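Local coordinates for Alpha/beta hydrolase fold protein (PDB 4Y7D) that probably acts as a hydrolase of the alpha/beta hydrolase fold, its substrate not established, at residues 82-94 against 111-123. Residues are numbered along the deposited sequence; the frame is centred on the assembly and turned at random.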
ATOM      1  N   PRO A  82     -13.355   6.706   1.901  1.00 20.53           N
ATOM      2  CA  PRO A  82     -12.185   7.044   1.104  1.00 20.75           C
ATOM      3  C   PRO A  82     -12.065   8.554   0.863  1.00 22.00           C
ATOM      4  O   PRO A  82     -10.920   9.105   0.936  1.00 20.07           O
ATOM      5  CB  PRO A  82     -12.371   6.228  -0.196  1.00 20.46           C
ATOM      6  CG  PRO A  82     -13.136   5.036   0.289  1.00 20.58           C
ATOM      7  CD  PRO A  82     -14.039   5.507   1.355  1.00 21.48           C
ATOM      8  N   ASP A  83     -13.198   9.206   0.583  1.00 22.48           N
ATOM      9  CA  ASP A  83     -13.191  10.647   0.351  0.60 23.31           C
ATOM     10  C   ASP A  83     -12.788  11.448   1.589  1.00 22.53           C
ATOM     11  O   ASP A  83     -12.020  12.425   1.466  1.00 21.44           O
ATOM     12  CB  ASP A  83     -14.530  11.141  -0.159  0.60 25.66           C
ATOM     13  CG  ASP A  83     -14.424  12.497  -0.800  0.60 27.85           C
ATOM     14  OD1 ASP A  83     -13.792  12.625  -1.893  0.60 28.89           O
ATOM     15  OD2 ASP A  83     -14.968  13.430  -0.208  0.60 27.42           O
ATOM     16  N   GLU A  84     -13.265  11.032   2.765  1.00 21.40           N
ATOM     17  CA  GLU A  84     -12.836  11.646   4.017  1.00 22.17           C
ATOM     18  C   GLU A  84     -11.335  11.404   4.326  1.00 21.23           C
ATOM     19  O   GLU A  84     -10.675  12.256   4.875  1.00 21.35           O
ATOM     20  CB  GLU A  84     -13.677  11.171   5.181  1.00 23.80           C
ATOM     21  CG  GLU A  84     -15.099  11.671   5.048  1.00 25.42           C
ATOM     22  CD  GLU A  84     -16.110  10.988   5.964  1.00 28.02           C
ATOM     23  OE1 GLU A  84     -15.860   9.905   6.501  1.00 26.31           O
ATOM     24  OE2 GLU A  84     -17.164  11.584   6.132  1.00 29.93           O
ATOM     25  N   GLN A  85     -10.827  10.216   3.999  1.00 20.28           N
ATOM     26  CA  GLN A  85      -9.405   9.966   4.159  1.00 19.25           C
ATOM     27  C   GLN A  85      -8.581  10.850   3.234  1.00 19.10           C
ATOM     28  O   GLN A  85      -7.564  11.387   3.675  1.00 19.41           O
ATOM     29  CB  GLN A  85      -9.103   8.463   4.029  1.00 19.05           C
ATOM     30  CG  GLN A  85      -9.766   7.711   5.169  1.00 19.02           C
ATOM     31  CD  GLN A  85      -9.448   6.241   5.288  1.00 19.72           C
ATOM     32  OE1 GLN A  85      -8.618   5.705   4.546  1.00 20.00           O
ATOM     33  NE2 GLN A  85     -10.080   5.580   6.290  1.00 20.59           N
ATOM     34  N   ALA A  86      -9.011  11.033   1.982  1.00 19.09           N
ATOM     35  CA  ALA A  86      -8.368  12.010   1.090  1.00 19.23           C
ATOM     36  C   ALA A  86      -8.372  13.424   1.718  1.00 19.78           C
ATOM     37  O   ALA A  86      -7.350  14.149   1.668  1.00 19.07           O
ATOM     38  CB  ALA A  86      -9.063  12.053  -0.232  1.00 18.22           C
ATOM     39  N   GLU A  87      -9.506  13.816   2.288  1.00 20.17           N
ATOM     40  CA  GLU A  87      -9.635  15.116   2.945  1.00 21.67           C
ATOM     41  C   GLU A  87      -8.660  15.235   4.089  1.00 20.91           C
ATOM     42  O   GLU A  87      -8.039  16.298   4.278  1.00 21.49           O
ATOM     43  CB  GLU A  87     -11.055  15.388   3.421  1.00 24.19           C
ATOM     44  CG  GLU A  87     -11.352  16.867   3.622  1.00 28.89           C
ATOM     45  CD  GLU A  87     -11.284  17.687   2.321  1.00 29.66           C
ATOM     46  OE1 GLU A  87     -11.625  17.180   1.241  1.00 31.77           O
ATOM     47  OE2 GLU A  87     -10.941  18.881   2.401  1.00 34.37           O
ATOM     48  N   LEU A  88      -8.444  14.147   4.809  1.00 19.68           N
ATOM     49  CA  LEU A  88      -7.469  14.120   5.890  1.00 18.86           C
ATOM     50  C   LEU A  88      -6.076  14.282   5.379  1.00 19.08           C
ATOM     51  O   LEU A  88      -5.307  15.018   5.958  1.00 19.58           O
ATOM     52  CB  LEU A  88      -7.564  12.794   6.671  1.00 19.31           C
ATOM     53  CG  LEU A  88      -6.665  12.601   7.885  1.00 19.49           C
ATOM     54  CD1 LEU A  88      -6.929  13.610   8.976  1.00 20.55           C
ATOM     55  CD2 LEU A  88      -6.797  11.198   8.452  1.00 20.03           C
ATOM     56  N   TYR A  89      -5.742  13.635   4.265  1.00 19.51           N
ATOM     57  CA  TYR A  89      -4.395  13.763   3.725  1.00 18.88           C
ATOM     58  C   TYR A  89      -4.105  15.205   3.304  1.00 18.68           C
ATOM     59  O   TYR A  89      -3.002  15.747   3.512  1.00 19.16           O
ATOM     60  CB  TYR A  89      -4.161  12.862   2.472  1.00 18.63           C
ATOM     61  CG  TYR A  89      -4.477  11.386   2.668  1.00 18.67           C
ATOM     62  CD1 TYR A  89      -4.375  10.795   3.939  1.00 19.56           C
ATOM     63  CD2 TYR A  89      -4.841  10.597   1.587  1.00 19.18           C
ATOM     64  CE1 TYR A  89      -4.651   9.446   4.122  1.00 19.35           C
ATOM     65  CE2 TYR A  89      -5.161   9.249   1.767  1.00 18.50           C
ATOM     66  CZ  TYR A  89      -5.060   8.696   3.019  1.00 18.30           C
ATOM     67  OH  TYR A  89      -5.404   7.401   3.233  1.00 19.90           O
ATOM     68  N   ALA A  90      -5.081  15.843   2.691  1.00 19.49           N
ATOM     69  CA  ALA A  90      -4.898  17.269   2.268  1.00 20.18           C
ATOM     70  C   ALA A  90      -4.761  18.135   3.507  1.00 21.63           C
ATOM     71  O   ALA A  90      -3.962  19.078   3.522  1.00 20.64           O
ATOM     72  CB  ALA A  90      -6.091  17.728   1.413  1.00 21.64           C
ATOM     73  N   ALA A  91      -5.535  17.826   4.540  1.00 20.65           N
ATOM     74  CA  ALA A  91      -5.410  18.554   5.809  1.00 21.88           C
ATOM     75  C   ALA A  91      -4.064  18.296   6.507  1.00 21.65           C
ATOM     76  O   ALA A  91      -3.491  19.191   7.138  1.00 22.86           O
ATOM     77  CB  ALA A  91      -6.582  18.214   6.722  1.00 22.55           C
ATOM     78  N   LEU A  92      -3.534  17.089   6.363  1.00 20.14           N
ATOM     79  CA  LEU A  92      -2.201  16.770   6.824  1.00 19.47           C
ATOM     80  C   LEU A  92      -1.139  17.620   6.064  1.00 19.53           C
ATOM     81  O   LEU A  92      -0.259  18.195   6.677  1.00 19.28           O
ATOM     82  CB  LEU A  92      -1.940  15.279   6.619  1.00 18.60           C
ATOM     83  CG  LEU A  92      -0.519  14.798   6.934  1.00 19.61           C
ATOM     84  CD1 LEU A  92      -0.001  15.133   8.321  1.00 19.76           C
ATOM     85  CD2 LEU A  92      -0.463  13.302   6.669  1.00 20.06           C
ATOM     86  N   PHE A  93      -1.266  17.734   4.740  1.00 19.66           N
ATOM     87  CA  PHE A  93      -0.344  18.545   3.961  1.00 20.02           C
ATOM     88  C   PHE A  93      -0.434  19.992   4.467  1.00 20.04           C
ATOM     89  O   PHE A  93       0.560  20.658   4.687  1.00 21.38           O
ATOM     90  CB  PHE A  93      -0.747  18.505   2.477  1.00 20.16           C
ATOM     91  CG  PHE A  93      -0.437  17.188   1.746  1.00 19.53           C
ATOM     92  CD1 PHE A  93       0.125  16.084   2.373  1.00 19.34           C
ATOM     93  CD2 PHE A  93      -0.730  17.082   0.383  1.00 20.65           C
ATOM     94  CE1 PHE A  93       0.352  14.901   1.660  1.00 19.44           C
ATOM     95  CE2 PHE A  93      -0.494  15.939  -0.341  1.00 20.81           C
ATOM     96  CZ  PHE A  93       0.039  14.809   0.304  1.00 19.83           C
ATOM     97  N   ASP A  94      -1.650  20.472   4.704  1.00 21.12           N
ATOM     98  CA  ASP A  94      -1.818  21.832   5.264  1.00 21.16           C
ATOM     99  C   ASP A  94      -1.060  21.961   6.610  1.00 21.31           C
ATOM    100  O   ASP A  94      -0.352  22.968   6.860  1.00 20.20           O
ATOM    101  CB  ASP A  94      -3.288  22.175   5.545  1.00 22.22           C
ATOM    102  CG  ASP A  94      -4.131  22.378   4.297  1.00 23.37           C
ATOM    103  OD1 ASP A  94      -3.587  22.447   3.193  1.00 22.21           O
ATOM    104  OD2 ASP A  94      -5.374  22.480   4.461  1.00 23.50           O
ATOM    105  N   PRO A 111      -8.186   3.470  -2.720  1.00 17.63           N
ATOM    106  CA  PRO A 111      -9.312   4.357  -2.812  1.00 17.67           C
ATOM    107  C   PRO A 111      -9.128   5.772  -2.314  1.00 17.65           C
ATOM    108  O   PRO A 111      -9.534   6.716  -2.984  1.00 17.98           O
ATOM    109  CB  PRO A 111     -10.423   3.587  -2.065  1.00 17.71           C
ATOM    110  CG  PRO A 111     -10.096   2.161  -2.337  1.00 18.22           C
ATOM    111  CD  PRO A 111      -8.597   2.113  -2.285  1.00 18.90           C
ATOM    112  N   SER A 112      -8.533   5.929  -1.141  1.00 17.36           N
ATOM    113  CA  SER A 112      -8.315   7.239  -0.551  1.00 17.02           C
ATOM    114  C   SER A 112      -7.257   8.016  -1.382  1.00 17.39           C
ATOM    115  O   SER A 112      -7.355   9.235  -1.514  1.00 17.99           O
ATOM    116  CB  SER A 112      -7.857   7.102   0.887  1.00 17.88           C
ATOM    117  OG  SER A 112      -6.652   6.361   1.070  1.00 16.81           O
ATOM    118  N   SER A 113      -6.312   7.312  -1.950  1.00 16.57           N
ATOM    119  CA  SER A 113      -5.258   7.983  -2.766  1.00 17.20           C
ATOM    120  C   SER A 113      -5.868   8.475  -4.085  1.00 17.53           C
ATOM    121  O   SER A 113      -5.587   9.628  -4.531  1.00 19.70           O
ATOM    122  CB  SER A 113      -4.107   7.041  -3.017  1.00 17.03           C
ATOM    123  OG  SER A 113      -3.490   6.615  -1.803  1.00 17.55           O
ATOM    124  N   TYR A 114      -6.656   7.611  -4.755  1.00 17.97           N
ATOM    125  CA  TYR A 114      -7.365   8.031  -5.937  1.00 18.18           C
ATOM    126  C   TYR A 114      -8.281   9.221  -5.644  1.00 19.00           C
ATOM    127  O   TYR A 114      -8.321  10.183  -6.457  1.00 20.34           O
ATOM    128  CB  TYR A 114      -8.150   6.921  -6.579  1.00 18.35           C
ATOM    129  CG  TYR A 114      -7.322   5.868  -7.274  1.00 17.43           C
ATOM    130  CD1 TYR A 114      -6.339   6.214  -8.233  1.00 17.36           C
ATOM    131  CD2 TYR A 114      -7.481   4.530  -6.965  1.00 18.00           C
ATOM    132  CE1 TYR A 114      -5.631   5.256  -8.904  1.00 18.59           C
ATOM    133  CE2 TYR A 114      -6.767   3.534  -7.640  1.00 18.30           C
ATOM    134  CZ  TYR A 114      -5.822   3.896  -8.591  1.00 19.24           C
ATOM    135  OH  TYR A 114      -5.112   2.942  -9.261  1.00 19.32           O
ATOM    136  N   ARG A 115      -8.999   9.201  -4.532  1.00 18.75           N
ATOM    137  CA  ARG A 115      -9.832  10.362  -4.197  1.00 19.18           C
ATOM    138  C   ARG A 115      -9.027  11.673  -4.004  1.00 19.42           C
ATOM    139  O   ARG A 115      -9.501  12.773  -4.347  1.00 19.71           O
ATOM    140  CB  ARG A 115     -10.719  10.101  -2.978  1.00 20.26           C
ATOM    141  CG  ARG A 115     -11.863   9.106  -3.202  1.00 21.87           C
ATOM    142  CD  ARG A 115     -12.724   9.438  -4.422  1.00 23.81           C
ATOM    143  NE  ARG A 115     -13.461  10.678  -4.193  1.00 25.34           N
ATOM    144  CZ  ARG A 115     -14.004  11.425  -5.135  1.00 27.52           C
ATOM    145  NH1 ARG A 115     -13.805  11.169  -6.435  1.00 27.26           N
ATOM    146  NH2 ARG A 115     -14.687  12.503  -4.758  1.00 29.52           N
ATOM    147  N   LEU A 116      -7.859  11.558  -3.400  1.00 18.39           N
ATOM    148  CA  LEU A 116      -6.997  12.717  -3.209  1.00 19.09           C
ATOM    149  C   LEU A 116      -6.588  13.265  -4.581  1.00 19.25           C
ATOM    150  O   LEU A 116      -6.699  14.463  -4.855  1.00 19.62           O
ATOM    151  CB  LEU A 116      -5.759  12.324  -2.406  1.00 18.58           C
ATOM    152  CG  LEU A 116      -4.793  13.482  -2.098  1.00 18.95           C
ATOM    153  CD1 LEU A 116      -5.444  14.539  -1.192  1.00 19.64           C
ATOM    154  CD2 LEU A 116      -3.517  12.986  -1.476  1.00 19.87           C
ATOM    155  N   ALA A 117      -6.140  12.378  -5.476  1.00 19.06           N
ATOM    156  CA  ALA A 117      -5.746  12.828  -6.808  1.00 19.00           C
ATOM    157  C   ALA A 117      -6.921  13.399  -7.620  1.00 19.96           C
ATOM    158  O   ALA A 117      -6.736  14.349  -8.387  1.00 21.75           O
ATOM    159  CB  ALA A 117      -5.022  11.708  -7.590  1.00 18.98           C
ATOM    160  N   ALA A 118      -8.114  12.817  -7.458  1.00 19.32           N
ATOM    161  CA  ALA A 118      -9.320  13.234  -8.178  1.00 21.08           C
ATOM    162  C   ALA A 118      -9.857  14.560  -7.716  1.00 23.12           C
ATOM    163  O   ALA A 118     -10.188  15.417  -8.541  1.00 25.38           O
ATOM    164  CB  ALA A 118     -10.423  12.159  -8.061  1.00 20.53           C
ATOM    165  N   ARG A 119      -9.991  14.740  -6.410  1.00 22.15           N
ATOM    166  CA  ARG A 119     -10.656  15.891  -5.848  1.00 26.11           C
ATOM    167  C   ARG A 119      -9.733  16.981  -5.366  1.00 25.24           C
ATOM    168  O   ARG A 119     -10.162  18.126  -5.257  1.00 25.60           O
ATOM    169  CB  ARG A 119     -11.606  15.398  -4.724  1.00 30.55           C
ATOM    170  CG  ARG A 119     -12.626  16.441  -4.268  1.00 38.19           C
ATOM    171  CD  ARG A 119     -13.757  15.828  -3.436  1.00 41.30           C
ATOM    172  NE  ARG A 119     -13.205  15.071  -2.325  1.00 40.74           N
ATOM    173  CZ  ARG A 119     -12.709  15.620  -1.212  1.00 45.32           C
ATOM    174  NH1 ARG A 119     -12.726  16.956  -1.057  1.00 46.70           N
ATOM    175  NH2 ARG A 119     -12.181  14.833  -0.253  1.00 39.74           N
ATOM    176  N   HIS A 120      -8.461  16.671  -5.120  1.00 22.81           N
ATOM    177  CA  HIS A 120      -7.437  17.625  -4.734  1.00 22.91           C
ATOM    178  C   HIS A 120      -6.251  17.557  -5.710  1.00 22.37           C
ATOM    179  O   HIS A 120      -5.096  17.372  -5.298  1.00 22.63           O
ATOM    180  CB  HIS A 120      -6.947  17.297  -3.329  1.00 25.32           C
ATOM    181  CG  HIS A 120      -7.972  17.466  -2.250  1.00 27.94           C
ATOM    182  ND1 HIS A 120      -8.091  18.630  -1.532  1.00 34.63           N
ATOM    183  CD2 HIS A 120      -8.883  16.611  -1.735  1.00 32.48           C
ATOM    184  CE1 HIS A 120      -9.058  18.496  -0.643  1.00 34.52           C
ATOM    185  NE2 HIS A 120      -9.540  17.274  -0.737  1.00 33.25           N
ATOM    186  N   PRO A 121      -6.504  17.705  -7.011  1.00 22.74           N
ATOM    187  CA  PRO A 121      -5.406  17.562  -7.991  1.00 23.04           C
ATOM    188  C   PRO A 121      -4.226  18.517  -7.793  1.00 24.61           C
ATOM    189  O   PRO A 121      -3.086  18.168  -8.082  1.00 23.94           O
ATOM    190  CB  PRO A 121      -6.114  17.835  -9.338  1.00 24.85           C
ATOM    191  CG  PRO A 121      -7.252  18.751  -8.957  1.00 25.28           C
ATOM    192  CD  PRO A 121      -7.761  18.113  -7.682  1.00 24.65           C
ATOM    193  N   ASP A 122      -4.482  19.707  -7.269  1.00 26.45           N
ATOM    194  CA  ASP A 122      -3.394  20.651  -7.016  1.00 28.00           C
ATOM    195  C   ASP A 122      -2.406  20.167  -5.933  1.00 25.93           C
ATOM    196  O   ASP A 122      -1.337  20.761  -5.798  1.00 25.91           O
ATOM    197  CB  ASP A 122      -3.969  22.014  -6.555  1.00 31.43           C
ATOM    198  CG  ASP A 122      -4.728  22.746  -7.668  1.00 36.91           C
ATOM    199  OD1 ASP A 122      -4.683  22.330  -8.843  1.00 37.84           O
ATOM    200  OD2 ASP A 122      -5.373  23.772  -7.351  1.00 42.77           O
ATOM    201  N   ARG A 123      -2.796  19.179  -5.140  1.00 23.11           N
ATOM    202  CA  ARG A 123      -1.997  18.679  -4.016  1.00 22.61           C
ATOM    203  C   ARG A 123      -1.187  17.414  -4.357  1.00 21.67           C
ATOM    204  O   ARG A 123      -0.382  16.961  -3.533  1.00 21.02           O
ATOM    205  CB  ARG A 123      -2.884  18.336  -2.824  1.00 22.80           C
ATOM    206  CG  ARG A 123      -3.883  19.384  -2.422  1.00 24.20           C
ATOM    207  CD  ARG A 123      -3.309  20.760  -2.233  1.00 25.13           C
ATOM    208  NE  ARG A 123      -2.441  20.928  -1.050  1.00 24.99           N
ATOM    209  CZ  ARG A 123      -2.874  21.135   0.208  1.00 24.04           C
ATOM    210  NH1 ARG A 123      -4.154  21.118   0.513  1.00 24.35           N
ATOM    211  NH2 ARG A 123      -1.997  21.321   1.177  1.00 25.18           N
TER
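Helix 82-94 crosses helix 111-119 at -64°, with axes 7.5 Å apart at their closest; the CA atoms of A86 and L116 are 4.6 Å apart. Small residues permit this: the A86 methyl sits as a knob among S112, R115, L116 and R119, its CB 3.4 Å from L116 N. L116 returns the fit, its branches reaching A90 and Y89. Deeper in, Y89 OH and S112 OG, either a possible donor, hydrogen-bond at 2.7 Å, the serine OG lying in the Y89 ring plane at its edge.

Along the outer side runs a salt-bridge network. With CG anti to the backbone N (chi1 -162°), one of two D83 conformers turns OD1 to three donors: R119 NE at 2.6 Å on the syn side, and R115 NE and NH2 side-on. R115 NH1 bonds L233 O and salt-bridges E234. E87 OE1 takes NH1 and NH2 of R119 end-on, plus H120 NE2 at 2.9 Å from above the carboxylate. A90 CB lies over one face of the H120 ring (CH-pi). R123 NH2 meets D94 OD1 at 2.8 Å, while its NE bonds A99 O.

F93 and L116 also touch strand 101-106: the two are successive beta-alpha-beta crossover helices on one face of the alpha/beta hydrolase sheet.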